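Local coordinates for protein AxyAgu115A (Amphibacillus xylanus NBRC 15112, PDB 6NPS) that acts as a family GH115 alpha-glucuronidase, probably removing glucuronic acid side groups from arabinoglucuronoxylan in concert with alpha-arabinofuranosidases, at residues M349-K354 / I379-D384; Q596-E601 / S656-V661; M11-T16 / F47-E52; E797-A802 / K825-I830. The protein carries 3 engineered substitutions. All coordinates share one frame; numbering follows the deposited sequence.

Contact 1 (M349-K354 / I379-D384); sequences MLALYK and ILMLCD
Leu-350 and Leu-352 tie one strand to Ile-379 and Met-381 of its parallel neighbour, within a beta-alpha-beta unit of the eight-stranded TIM-barrel fold of the GH115 family. The backbone bonds alternate as in any parallel pair: Leu-350 N to Ile-379 O (2.9 Å), Met-381 N to Leu-350 O, and Leu-352 N to Met-381 O (2.7 Å). Beyond Leu-352 the direct backbone bonds between the segments give way to a water linking Leu-352 O to Cys-383 N.

Apolar contacts sort by face. On the side of strand 212-214, Met-349 runs across Met-381, whose CB lies 3.7 Å from Met-349 SD. With its CG anti to the backbone N (chi1 -173°) and a bend only at chi3, Met-381 also lays CE 3.6 Å from Ala-351 CB. On the reverse face, toward Phe-360 of helix 356-361, Leu-350 meets Leu-380 through their CD2 methyls. Leu-352 and Leu-382 run alongside each other, Leu-352 CD1 3.8 Å from Leu-382 CD2.

A sulfur-aromatic contact closes the series where Tyr-353, stacked on His-246, bonds through OH to Asn-386 and a glycerol probably from the crystallisation liquor: Cys-383 SG sits at the edge of its ring, 3.5 Å from Tyr-353 CD1.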
loop_
_atom_site.group_PDB
_atom_site.type_symbol
_atom_site.label_atom_id
_atom_site.label_comp_id
_atom_site.label_asym_id
_atom_site.label_seq_id
_atom_site.Cartn_x
_atom_site.Cartn_y
_atom_site.Cartn_z
ATOM N N MET A 349 48.145 -1.058 18.035
ATOM C CA MET A 349 47.219 -0.764 16.946
ATOM C C MET A 349 46.238 0.313 17.399
ATOM O O MET A 349 45.713 0.264 18.518
ATOM C CB MET A 349 46.456 -2.025 16.512
ATOM C CG MET A 349 45.441 -1.821 15.350
ATOM S SD MET A 349 43.736 -1.592 16.000
ATOM C CE MET A 349 43.346 -3.283 16.490
ATOM N N LEU A 350 45.979 1.272 16.512
ATOM C CA LEU A 350 44.967 2.295 16.730
ATOM C C LEU A 350 43.912 2.132 15.646
ATOM O O LEU A 350 44.234 2.142 14.454
ATOM C CB LEU A 350 45.585 3.690 16.709
ATOM C CG LEU A 350 44.494 4.760 16.699
ATOM C CD1 LEU A 350 43.794 4.798 18.072
ATOM C CD2 LEU A 350 45.115 6.110 16.365
ATOM N N ALA A 351 42.668 1.925 16.052
ATOM C CA ALA A 351 41.591 1.714 15.101
ATOM C C ALA A 351 41.077 3.061 14.612
ATOM O O ALA A 351 40.664 3.896 15.419
ATOM C CB ALA A 351 40.472 0.912 15.752
ATOM N N LEU A 352 41.111 3.292 13.300
ATOM C CA LEU A 352 40.389 4.431 12.726
ATOM C C LEU A 352 38.965 4.013 12.346
ATOM O O LEU A 352 38.540 4.134 11.204
ATOM C CB LEU A 352 41.142 4.988 11.528
ATOM C CG LEU A 352 42.600 5.254 11.845
ATOM C CD1 LEU A 352 43.280 5.905 10.660
ATOM C CD2 LEU A 352 42.749 6.101 13.106
ATOM N N TYR A 353 38.230 3.498 13.342
ATOM C CA TYR A 353 36.914 2.889 13.128
ATOM C C TYR A 353 35.809 3.927 13.287
ATOM O O TYR A 353 35.775 4.645 14.290
ATOM C CB TYR A 353 36.673 1.724 14.104
ATOM C CG TYR A 353 35.355 0.964 13.907
ATOM C CD1 TYR A 353 35.096 0.258 12.718
ATOM C CD2 TYR A 353 34.367 0.967 14.891
ATOM C CE1 TYR A 353 33.905 -0.425 12.531
ATOM C CE2 TYR A 353 33.169 0.278 14.729
ATOM C CZ TYR A 353 32.936 -0.419 13.532
ATOM O OH TYR A 353 31.749 -1.105 13.325
ATOM N N LYS A 354 34.892 3.968 12.297
ATOM C CA LYS A 354 33.734 4.864 12.225
ATOM C C LYS A 354 34.112 6.320 12.473
ATOM O O LYS A 354 34.891 6.904 11.709
ATOM C CB LYS A 354 32.644 4.431 13.212
ATOM C CG LYS A 354 31.705 3.358 12.665
ATOM C CD LYS A 354 31.061 2.597 13.804
ATOM C CE LYS A 354 29.765 1.940 13.382
ATOM N NZ LYS A 354 28.651 2.930 13.388
ATOM N N ILE A 379 50.486 0.325 14.374
ATOM C CA ILE A 379 49.671 -0.060 13.224
ATOM C C ILE A 379 48.412 0.798 13.189
ATOM O O ILE A 379 47.688 0.886 14.181
ATOM C CB ILE A 379 49.279 -1.542 13.301
ATOM C CG1 ILE A 379 50.517 -2.447 13.331
ATOM C CG2 ILE A 379 48.361 -1.895 12.113
ATOM C CD1 ILE A 379 50.226 -3.778 14.024
ATOM N N LEU A 380 48.105 1.382 12.027
ATOM C CA LEU A 380 46.934 2.249 11.884
ATOM C C LEU A 380 45.882 1.435 11.166
ATOM O O LEU A 380 46.004 1.156 9.962
ATOM C CB LEU A 380 47.287 3.539 11.146
ATOM C CG LEU A 380 48.319 4.424 11.871
ATOM C CD1 LEU A 380 48.801 5.605 11.040
ATOM C CD2 LEU A 380 47.721 4.959 13.165
ATOM N N MET A 381 44.872 0.997 11.903
ATOM C CA MET A 381 43.920 0.053 11.340
ATOM C C MET A 381 42.767 0.832 10.719
ATOM O O MET A 381 41.999 1.486 11.439
ATOM C CB MET A 381 43.403 -0.932 12.382
ATOM C CG MET A 381 42.548 -2.009 11.684
ATOM S SD MET A 381 41.791 -3.147 12.834
ATOM C CE MET A 381 40.794 -2.024 13.780
ATOM N N LEU A 382 42.680 0.799 9.383
ATOM C CA LEU A 382 41.553 1.363 8.654
ATOM C C LEU A 382 40.391 0.374 8.704
ATOM O O LEU A 382 40.558 -0.807 9.034
ATOM C CB LEU A 382 41.940 1.667 7.191
ATOM C CG LEU A 382 43.118 2.660 7.084
ATOM C CD1 LEU A 382 43.803 2.643 5.733
ATOM C CD2 LEU A 382 42.666 4.059 7.418
ATOM N N CYS A 383 39.202 0.851 8.362
ATOM C CA CYS A 383 38.025 0.005 8.491
ATOM C C CYS A 383 37.182 0.193 7.249
ATOM O O CYS A 383 37.203 1.275 6.641
ATOM C CB CYS A 383 37.227 0.361 9.757
ATOM S SG CYS A 383 38.327 0.363 11.262
ATOM N N ASP A 384 36.463 -0.864 6.857
ATOM C CA ASP A 384 35.424 -0.703 5.843
ATOM C C ASP A 384 34.215 0.014 6.456
ATOM O O ASP A 384 34.233 0.461 7.606
ATOM C CB ASP A 384 35.032 -2.052 5.237
ATOM C CG ASP A 384 34.173 -2.925 6.181
ATOM O OD1 ASP A 384 33.993 -2.604 7.386
ATOM O OD2 ASP A 384 33.658 -3.973 5.686
HETATM O O HOH W 1 38.799 3.672 8.311
HETATM O O HOH W 2 33.821 2.072 9.742
#

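Contact 2 (Q596-E601 / S656-V661); sequences QLNLIE and SYVLPV
Leu-659 O is gripped by two amide nitrogens, Asn-598 ND2 of the same chain at 2.9 Å and Asn-652 ND2 of the second subunit. The carbonyl oxygen lies close to the amide plane of Asn-598, and the bond is fairly straight (159°). Seen from the carbonyl, however, ND2 stands 43° above the plane and off the lone pairs; it also bonds Val-707 O weakly. The other end of the amide is held as well: a water joins Asn-598 OD1 to Leu-659 N, 2.9 Å from OD1, and Asn-652 N of the second subunit also bonds OD1. With both ends engaged, rotation of the amide is fixed.

Asn-598 is the C-prime residue of the Schellman motif that ends helix 564-596. Val-658 CG1, anti to its own backbone N (chi1 159°), turns to the amide, 3.4 Å from Asn-598 ND2, and Val-661 CG1 is 3.5 Å from the same nitrogen. Val-658 CG2 rests 3.6 Å from Leu-599 O. Further out, Ile-600 crosses nearly perpendicular to Pro-660, its CD1 3.8 Å from Pro-660 CB.

A buried amide flanked by two valine methyls thus has its polar atoms satisfied partly by the partner chain, which couples this helix end to the dimer interface.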
loop_
_atom_site.group_PDB
_atom_site.type_symbol
_atom_site.label_atom_id
_atom_site.label_comp_id
_atom_site.label_asym_id
_atom_site.label_seq_id
_atom_site.Cartn_x
_atom_site.Cartn_y
_atom_site.Cartn_z
ATOM N N GLN A 596 -4.063 -7.309 -6.206
ATOM C CA GLN A 596 -4.559 -5.967 -6.534
ATOM C C GLN A 596 -5.305 -5.934 -7.859
ATOM O O GLN A 596 -6.033 -4.964 -8.140
ATOM C CB GLN A 596 -3.388 -4.975 -6.607
ATOM C CG GLN A 596 -2.739 -4.713 -5.218
ATOM C CD GLN A 596 -1.292 -4.185 -5.311
ATOM O OE1 GLN A 596 -0.646 -4.237 -6.370
ATOM N NE2 GLN A 596 -0.781 -3.674 -4.182
ATOM N N LEU A 597 -5.153 -6.967 -8.681
ATOM C CA LEU A 597 -5.926 -7.074 -9.906
ATOM C C LEU A 597 -7.097 -8.052 -9.782
ATOM O O LEU A 597 -7.758 -8.333 -10.794
ATOM C CB LEU A 597 -4.997 -7.508 -11.071
ATOM C CG LEU A 597 -3.771 -6.608 -11.297
ATOM C CD1 LEU A 597 -2.681 -7.255 -12.186
ATOM C CD2 LEU A 597 -4.230 -5.271 -11.867
ATOM N N ASN A 598 -7.375 -8.550 -8.574
ATOM C CA ASN A 598 -8.440 -9.523 -8.280
ATOM C C ASN A 598 -8.236 -10.806 -9.095
ATOM O O ASN A 598 -9.212 -11.417 -9.569
ATOM C CB ASN A 598 -9.833 -8.960 -8.572
ATOM C CG ASN A 598 -10.957 -9.503 -7.627
ATOM O OD1 ASN A 598 -11.280 -8.811 -6.677
ATOM N ND2 ASN A 598 -11.516 -10.690 -7.868
ATOM N N LEU A 599 -6.990 -11.176 -9.352
ATOM C CA LEU A 599 -6.708 -12.395 -10.121
ATOM C C LEU A 599 -6.767 -13.614 -9.207
ATOM O O LEU A 599 -6.105 -13.649 -8.171
ATOM C CB LEU A 599 -5.312 -12.321 -10.756
ATOM C CG LEU A 599 -5.110 -11.236 -11.808
ATOM C CD1 LEU A 599 -3.776 -11.467 -12.445
ATOM C CD2 LEU A 599 -6.229 -11.236 -12.858
ATOM N N ILE A 600 -7.531 -14.624 -9.594
ATOM C CA ILE A 600 -7.686 -15.820 -8.759
ATOM C C ILE A 600 -6.347 -16.493 -8.496
ATOM O O ILE A 600 -6.136 -17.068 -7.419
ATOM C CB ILE A 600 -8.656 -16.833 -9.404
ATOM C CG1 ILE A 600 -9.937 -16.147 -9.916
ATOM C CG2 ILE A 600 -8.993 -17.952 -8.439
ATOM C CD1 ILE A 600 -10.790 -15.593 -8.805
ATOM N N GLU A 601 -5.409 -16.396 -9.434
ATOM C CA GLU A 601 -4.095 -17.019 -9.273
ATOM C C GLU A 601 -3.316 -16.460 -8.092
ATOM O O GLU A 601 -2.360 -17.105 -7.639
ATOM C CB GLU A 601 -3.275 -16.851 -10.547
ATOM C CG GLU A 601 -2.721 -15.452 -10.753
ATOM C CD GLU A 601 -2.046 -15.270 -12.121
ATOM O OE1 GLU A 601 -2.749 -15.376 -13.161
ATOM O OE2 GLU A 601 -0.813 -15.019 -12.146
ATOM N N SER A 656 -2.022 -12.080 0.506
ATOM C CA SER A 656 -3.233 -11.465 -0.023
ATOM C C SER A 656 -4.065 -12.565 -0.656
ATOM O O SER A 656 -3.526 -13.373 -1.415
ATOM C CB SER A 656 -2.907 -10.412 -1.073
ATOM O OG SER A 656 -2.210 -9.305 -0.515
ATOM N N TYR A 657 -5.353 -12.608 -0.345
ATOM C CA TYR A 657 -6.264 -13.541 -0.988
ATOM C C TYR A 657 -7.372 -12.788 -1.708
ATOM O O TYR A 657 -7.835 -11.748 -1.252
ATOM C CB TYR A 657 -6.899 -14.518 0.001
ATOM C CG TYR A 657 -5.943 -15.580 0.467
ATOM C CD1 TYR A 657 -5.098 -15.337 1.567
ATOM C CD2 TYR A 657 -5.879 -16.811 -0.150
ATOM C CE1 TYR A 657 -4.227 -16.299 2.035
ATOM C CE2 TYR A 657 -4.988 -17.802 0.308
ATOM C CZ TYR A 657 -4.171 -17.527 1.411
ATOM O OH TYR A 657 -3.294 -18.451 1.904
ATOM N N VAL A 658 -7.826 -13.347 -2.818
ATOM C CA VAL A 658 -8.788 -12.672 -3.693
ATOM C C VAL A 658 -10.137 -13.345 -3.540
ATOM O O VAL A 658 -10.207 -14.559 -3.318
ATOM C CB VAL A 658 -8.240 -12.744 -5.134
ATOM C CG1 VAL A 658 -9.286 -12.564 -6.160
ATOM C CG2 VAL A 658 -7.091 -11.707 -5.283
ATOM N N LEU A 659 -11.209 -12.556 -3.637
ATOM C CA LEU A 659 -12.562 -13.071 -3.688
ATOM C C LEU A 659 -13.060 -12.885 -5.125
ATOM O O LEU A 659 -13.036 -11.749 -5.639
ATOM C CB LEU A 659 -13.478 -12.339 -2.691
ATOM C CG LEU A 659 -13.000 -12.454 -1.214
ATOM C CD1 LEU A 659 -13.730 -11.491 -0.249
ATOM C CD2 LEU A 659 -13.174 -13.885 -0.752
ATOM N N PRO A 660 -13.506 -13.946 -5.809
ATOM C CA PRO A 660 -13.883 -13.816 -7.238
ATOM C C PRO A 660 -14.967 -12.780 -7.466
ATOM O O PRO A 660 -15.896 -12.660 -6.691
ATOM C CB PRO A 660 -14.403 -15.210 -7.608
ATOM C CG PRO A 660 -14.156 -16.085 -6.416
ATOM C CD PRO A 660 -13.880 -15.240 -5.215
ATOM N N VAL A 661 -14.894 -12.082 -8.598
ATOM C CA VAL A 661 -15.991 -11.186 -8.944
ATOM C C VAL A 661 -17.102 -11.975 -9.641
ATOM O O VAL A 661 -16.920 -13.138 -10.009
ATOM C CB VAL A 661 -15.507 -10.030 -9.838
ATOM C CG1 VAL A 661 -14.447 -9.189 -9.079
ATOM C CG2 VAL A 661 -14.946 -10.589 -11.159
HETATM O O HOH W 3 -10.640 -9.714 -4.032
#

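Contact 3 (M11-T16 / F47-E52); sequences MLMTDT and FGYQPE
Leu-12 spreads its two methyls between Phe-47 and Pro-51 and is the residue most deeply engaged here. Its CD1 lies 3.6 Å from Phe-47 CB, the leucine set roughly square to the phenylalanine, and approaches the phenyl ring obliquely. The other branch, CD2, lies 3.7 Å from Pro-51 CB, with leucine and proline abreast. Lower on the side chain, Leu-12 CB touches Tyr-49 CB at 3.9 Å, so the residue meets Phe-47, Tyr-49 and Pro-51 along one bend of the chain.

That bend follows helix 30-47. Gly-48, the first residue to leave helical geometry, has a positive phi of 88°, and the turn it allows brings Tyr-49 and Pro-51 round to the end of the short helix 9-12. Pro-51 also packs back on Met-40 and Val-43 of the longer helix, so that Leu-12 joins a small apolar cluster.

Tyr-49 is the next largest participant, and Met-13 lies over one face of its ring. A chi1 of -79° sets Met-13 CG beside the backbone N, opposite the carbonyl carbon, and carries it almost exactly above the ring centre, 3.6 Å from the Tyr-49 centroid and 6° off the normal, a CH-pi contact. The chain continues to SD, 3.9 Å from Tyr-49 CZ, where it makes an oblique Met-aromatic contact. Beside these side chains a water donates to two backbone carbonyls, its oxygen 2.8 Å from both Leu-12 O and Gln-50 O.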
loop_
_atom_site.group_PDB
_atom_site.type_symbol
_atom_site.label_atom_id
_atom_site.label_comp_id
_atom_site.label_asym_id
_atom_site.label_seq_id
_atom_site.Cartn_x
_atom_site.Cartn_y
_atom_site.Cartn_z
ATOM N N MET A 11 52.450 -49.986 7.953
ATOM C CA MET A 11 53.401 -49.301 8.807
ATOM C C MET A 11 52.777 -48.946 10.149
ATOM O O MET A 11 53.483 -48.773 11.142
ATOM C CB MET A 11 53.922 -48.035 8.120
ATOM C CG MET A 11 55.169 -48.255 7.278
ATOM S SD MET A 11 55.319 -47.059 5.936
ATOM C CE MET A 11 56.109 -48.060 4.678
ATOM N N LEU A 12 51.453 -48.836 10.177
ATOM C CA LEU A 12 50.776 -48.386 11.385
ATOM C C LEU A 12 50.176 -49.526 12.203
ATOM O O LEU A 12 49.959 -49.354 13.408
ATOM C CB LEU A 12 49.674 -47.377 11.032
ATOM C CG LEU A 12 50.123 -46.124 10.279
ATOM C CD1 LEU A 12 48.921 -45.411 9.624
ATOM C CD2 LEU A 12 50.829 -45.177 11.207
ATOM N N MET A 13 49.937 -50.683 11.596
ATOM C CA MET A 13 49.291 -51.782 12.300
ATOM C C MET A 13 50.276 -52.473 13.218
ATOM O O MET A 13 51.443 -52.659 12.866
ATOM C CB MET A 13 48.719 -52.795 11.309
ATOM C CG MET A 13 47.412 -52.359 10.699
ATOM S SD MET A 13 46.911 -53.500 9.410
ATOM C CE MET A 13 47.520 -52.658 7.972
ATOM N N THR A 14 49.781 -52.892 14.387
ATOM C CA THR A 14 50.657 -53.414 15.436
ATOM C C THR A 14 51.401 -54.673 15.006
ATOM O O THR A 14 52.537 -54.887 15.441
ATOM C CB THR A 14 49.848 -53.686 16.710
ATOM O OG1 THR A 14 48.891 -54.717 16.455
ATOM C CG2 THR A 14 49.117 -52.419 17.145
ATOM N N ASP A 15 50.799 -55.507 14.148
ATOM C CA ASP A 15 51.450 -56.755 13.751
ATOM C C ASP A 15 52.572 -56.561 12.727
ATOM O O ASP A 15 53.428 -57.439 12.595
ATOM C CB ASP A 15 50.420 -57.773 13.233
ATOM C CG ASP A 15 49.629 -57.276 11.999
ATOM O OD1 ASP A 15 50.032 -56.293 11.342
ATOM O OD2 ASP A 15 48.589 -57.903 11.686
ATOM N N THR A 16 52.604 -55.433 12.009
ATOM C CA THR A 16 53.566 -55.247 10.929
ATOM C C THR A 16 54.415 -53.988 11.049
ATOM O O THR A 16 55.359 -53.835 10.270
ATOM C CB THR A 16 52.859 -55.211 9.556
ATOM O OG1 THR A 16 51.771 -54.272 9.595
ATOM C CG2 THR A 16 52.357 -56.607 9.114
ATOM N N PHE A 47 44.217 -43.135 7.283
ATOM C CA PHE A 47 44.627 -44.535 7.152
ATOM C C PHE A 47 43.819 -45.515 7.995
ATOM O O PHE A 47 43.842 -46.720 7.713
ATOM C CB PHE A 47 46.131 -44.666 7.474
ATOM C CG PHE A 47 47.016 -43.951 6.485
ATOM C CD1 PHE A 47 47.366 -44.555 5.291
ATOM C CD2 PHE A 47 47.445 -42.656 6.724
ATOM C CE1 PHE A 47 48.175 -43.878 4.352
ATOM C CE2 PHE A 47 48.243 -41.981 5.820
ATOM C CZ PHE A 47 48.607 -42.601 4.615
ATOM N N GLY A 48 43.085 -45.048 9.002
ATOM C CA GLY A 48 42.294 -45.940 9.825
ATOM C C GLY A 48 43.003 -46.548 11.016
ATOM O O GLY A 48 42.420 -47.406 11.687
ATOM N N TYR A 49 44.238 -46.143 11.310
ATOM C CA TYR A 49 44.966 -46.713 12.438
ATOM C C TYR A 49 45.752 -45.603 13.126
ATOM O O TYR A 49 46.215 -44.656 12.484
ATOM C CB TYR A 49 45.903 -47.861 11.991
ATOM C CG TYR A 49 45.181 -49.056 11.369
ATOM C CD1 TYR A 49 44.601 -50.039 12.167
ATOM C CD2 TYR A 49 45.090 -49.197 9.991
ATOM C CE1 TYR A 49 43.939 -51.142 11.602
ATOM C CE2 TYR A 49 44.428 -50.284 9.416
ATOM C CZ TYR A 49 43.850 -51.251 10.223
ATOM O OH TYR A 49 43.196 -52.334 9.649
ATOM N N GLN A 50 45.893 -45.713 14.434
ATOM C CA GLN A 50 46.473 -44.615 15.204
ATOM C C GLN A 50 47.997 -44.646 15.113
ATOM O O GLN A 50 48.607 -45.649 15.502
ATOM C CB GLN A 50 46.028 -44.712 16.652
ATOM C CG GLN A 50 46.365 -43.507 17.507
ATOM C CD GLN A 50 46.043 -43.748 18.980
ATOM O OE1 GLN A 50 45.333 -44.700 19.333
ATOM N NE2 GLN A 50 46.585 -42.898 19.849
ATOM N N PRO A 51 48.645 -43.599 14.596
ATOM C CA PRO A 51 50.112 -43.542 14.657
ATOM C C PRO A 51 50.591 -43.221 16.058
ATOM O O PRO A 51 49.861 -42.693 16.906
ATOM C CB PRO A 51 50.474 -42.404 13.700
ATOM C CG PRO A 51 49.305 -41.493 13.787
ATOM C CD PRO A 51 48.088 -42.401 13.949
ATOM N N GLU A 52 51.857 -43.542 16.307
ATOM C CA GLU A 52 52.455 -43.311 17.615
ATOM C C GLU A 52 53.786 -42.563 17.571
ATOM O O GLU A 52 54.623 -42.790 16.696
ATOM C CB GLU A 52 52.629 -44.637 18.361
ATOM C CG GLU A 52 51.947 -44.680 19.719
ATOM C CD GLU A 52 52.356 -43.525 20.612
ATOM O OE1 GLU A 52 52.717 -43.776 21.782
ATOM O OE2 GLU A 52 52.316 -42.368 20.147
HETATM O O HOH W 4 50.839 -47.184 14.874
#

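Contact 4 (E797-A802 / K825-I830); sequences EAEHFA and KTLSAI
Glu-799 reaches across to Ser-828 and Leu-827. Its CB lies 3.4 Å from Ser-828 OG; CG is a little farther from the same hydroxyl. Its chi1 of 143° is displaced from a staggered value, and beyond CG the chain is extended, so the carboxylate carbon CD arrives 3.9 Å from Leu-827 CD2. At the tip, OE1 accepts from Ser-828 OG at 2.7 Å, on the anti side of the carboxylate and 19° out of its plane, while OE2 lies against Leu-827 CD2.

The serine hydroxyl is gripped twice, since a water that accepts from Glu-799 N donates to Ser-828 OG, 2.6 Å away. That backbone NH belongs to a type I turn from Glu-797 to His-800, in the mainly beta C-terminal GH115 domain, which packs against residues 826-830, leading into and along strand 828-833.

On the flank of the turn Leu-827 CD2 also meets His-800 CE1 at 3.8 Å; the imidazole's ND1 is bonded to Glu-962. Glu-797 slants across Leu-827; Glu-797 OE1 receives a water's proton and lies 3.1 Å from Thr-826 OG1. Inward, Ile-830 CG2 sits at the edge of the Phe-801 ring, 4.2 Å from Phe-801 CE1, while Ile-830 CG1 lies 4.1 Å from Ala-798 CB.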
loop_
_atom_site.group_PDB
_atom_site.type_symbol
_atom_site.label_atom_id
_atom_site.label_comp_id
_atom_site.label_asym_id
_atom_site.label_seq_id
_atom_site.Cartn_x
_atom_site.Cartn_y
_atom_site.Cartn_z
ATOM N N GLU A 797 25.404 -3.449 -20.840
ATOM C CA GLU A 797 26.296 -3.970 -19.809
ATOM C C GLU A 797 27.698 -3.438 -20.094
ATOM O O GLU A 797 28.136 -3.374 -21.249
ATOM C CB GLU A 797 26.274 -5.494 -19.739
ATOM C CG GLU A 797 24.873 -6.089 -19.729
ATOM C CD GLU A 797 24.257 -6.324 -18.339
ATOM O OE1 GLU A 797 24.641 -5.678 -17.335
ATOM O OE2 GLU A 797 23.355 -7.187 -18.266
ATOM N N ALA A 798 28.369 -2.983 -19.034
ATOM C CA ALA A 798 29.583 -2.199 -19.195
ATOM C C ALA A 798 30.670 -2.984 -19.923
ATOM O O ALA A 798 31.546 -2.394 -20.562
ATOM C CB ALA A 798 30.062 -1.726 -17.799
ATOM N N GLU A 799 30.640 -4.308 -19.827
ATOM C CA GLU A 799 31.617 -5.130 -20.529
ATOM C C GLU A 799 31.468 -5.073 -22.056
ATOM O O GLU A 799 32.425 -5.401 -22.769
ATOM C CB GLU A 799 31.493 -6.557 -19.991
ATOM C CG GLU A 799 31.666 -7.652 -20.964
ATOM C CD GLU A 799 31.233 -9.004 -20.428
ATOM O OE1 GLU A 799 31.247 -9.217 -19.194
ATOM O OE2 GLU A 799 30.923 -9.875 -21.273
ATOM N N HIS A 800 30.339 -4.591 -22.576
ATOM C CA HIS A 800 30.117 -4.562 -24.038
ATOM C C HIS A 800 30.544 -3.245 -24.694
ATOM O O HIS A 800 29.852 -2.684 -25.553
ATOM C CB HIS A 800 28.656 -4.892 -24.337
ATOM C CG HIS A 800 28.311 -6.298 -23.984
ATOM N ND1 HIS A 800 27.114 -6.663 -23.411
ATOM C CD2 HIS A 800 29.044 -7.434 -24.076
ATOM C CE1 HIS A 800 27.117 -7.961 -23.168
ATOM N NE2 HIS A 800 28.277 -8.453 -23.564
ATOM N N PHE A 801 31.738 -2.769 -24.341
ATOM C CA PHE A 801 32.333 -1.660 -25.061
ATOM C C PHE A 801 32.837 -2.120 -26.420
ATOM O O PHE A 801 33.202 -3.283 -26.614
ATOM C CB PHE A 801 33.481 -1.053 -24.273
ATOM C CG PHE A 801 34.451 -2.053 -23.759
ATOM C CD1 PHE A 801 34.348 -2.515 -22.463
ATOM C CD2 PHE A 801 35.479 -2.515 -24.557
ATOM C CE1 PHE A 801 35.255 -3.429 -21.957
ATOM C CE2 PHE A 801 36.390 -3.446 -24.062
ATOM C CZ PHE A 801 36.276 -3.888 -22.737
ATOM N N ALA A 802 32.872 -1.182 -27.361
ATOM C CA ALA A 802 33.318 -1.475 -28.711
ATOM C C ALA A 802 34.832 -1.487 -28.804
ATOM O O ALA A 802 35.391 -2.261 -29.580
ATOM C CB ALA A 802 32.735 -0.446 -29.700
ATOM N N LYS A 825 25.752 -6.681 -9.566
ATOM C CA LYS A 825 24.377 -7.152 -9.485
ATOM C C LYS A 825 23.983 -7.946 -10.709
ATOM O O LYS A 825 23.123 -8.836 -10.615
ATOM C CB LYS A 825 23.417 -5.979 -9.295
ATOM C CG LYS A 825 23.586 -5.333 -7.910
ATOM C CD LYS A 825 22.603 -4.189 -7.707
ATOM C CE LYS A 825 21.196 -4.659 -7.329
ATOM N NZ LYS A 825 20.313 -3.456 -6.970
ATOM N N THR A 826 24.590 -7.643 -11.855
ATOM C CA THR A 826 24.199 -8.308 -13.096
ATOM C C THR A 826 25.423 -8.961 -13.753
ATOM O O THR A 826 26.127 -9.743 -13.098
ATOM C CB THR A 826 23.439 -7.321 -14.016
ATOM O OG1 THR A 826 24.253 -6.187 -14.352
ATOM C CG2 THR A 826 22.139 -6.793 -13.308
ATOM N N LEU A 827 25.714 -8.659 -15.016
ATOM C CA LEU A 827 26.681 -9.474 -15.753
ATOM C C LEU A 827 28.082 -9.357 -15.151
ATOM O O LEU A 827 28.705 -10.354 -14.789
ATOM C CB LEU A 827 26.667 -9.075 -17.234
ATOM C CG LEU A 827 27.559 -9.885 -18.190
ATOM C CD1 LEU A 827 27.232 -11.404 -18.162
ATOM C CD2 LEU A 827 27.471 -9.307 -19.604
ATOM N N SER A 828 28.585 -8.152 -15.014
ATOM C CA SER A 828 29.988 -7.979 -14.632
ATOM C C SER A 828 30.216 -6.490 -14.448
ATOM O O SER A 828 29.268 -5.693 -14.448
ATOM C CB SER A 828 30.945 -8.579 -15.678
ATOM O OG SER A 828 30.878 -7.846 -16.897
ATOM N N ALA A 829 31.478 -6.103 -14.314
ATOM C CA ALA A 829 31.781 -4.703 -14.112
ATOM C C ALA A 829 33.131 -4.452 -14.748
ATOM O O ALA A 829 33.892 -5.384 -14.993
ATOM C CB ALA A 829 31.830 -4.324 -12.605
ATOM N N ILE A 830 33.433 -3.190 -14.988
ATOM C CA ILE A 830 34.759 -2.837 -15.485
ATOM C C ILE A 830 35.385 -1.902 -14.467
ATOM O O ILE A 830 34.687 -1.135 -13.800
ATOM C CB ILE A 830 34.727 -2.198 -16.891
ATOM C CG1 ILE A 830 33.949 -0.871 -16.879
ATOM C CG2 ILE A 830 34.140 -3.165 -17.940
ATOM C CD1 ILE A 830 34.078 -0.116 -18.195
HETATM O O HOH W 5 26.910 -5.696 -16.107
HETATM O O HOH W 6 29.350 -5.948 -17.844
#

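In the fold
Each contact closes before the next opens along the chain, in the order contact 3, contact 1, contact 2, contact 4, and none touches another. Contact 3 belongs to the N-terminal part, about 51 Å from contact 1 between centres. Contact 1 joins two neighbouring strands of the barrel. Contact 2, where the loop between two long helices meets a strand segment at the subunit interface, lies about 71 Å from contact 3 between centres. Contact 4 sits in the mainly beta C-terminal domain, about 33 Å from contact 1 between centres and 17 Å between nearest atoms. In this extended, multi-part chain it thus lies nearer the barrel strands than contacts 2 and 3 do, and Lys-825 and Thr-826 bond to helix 500-519.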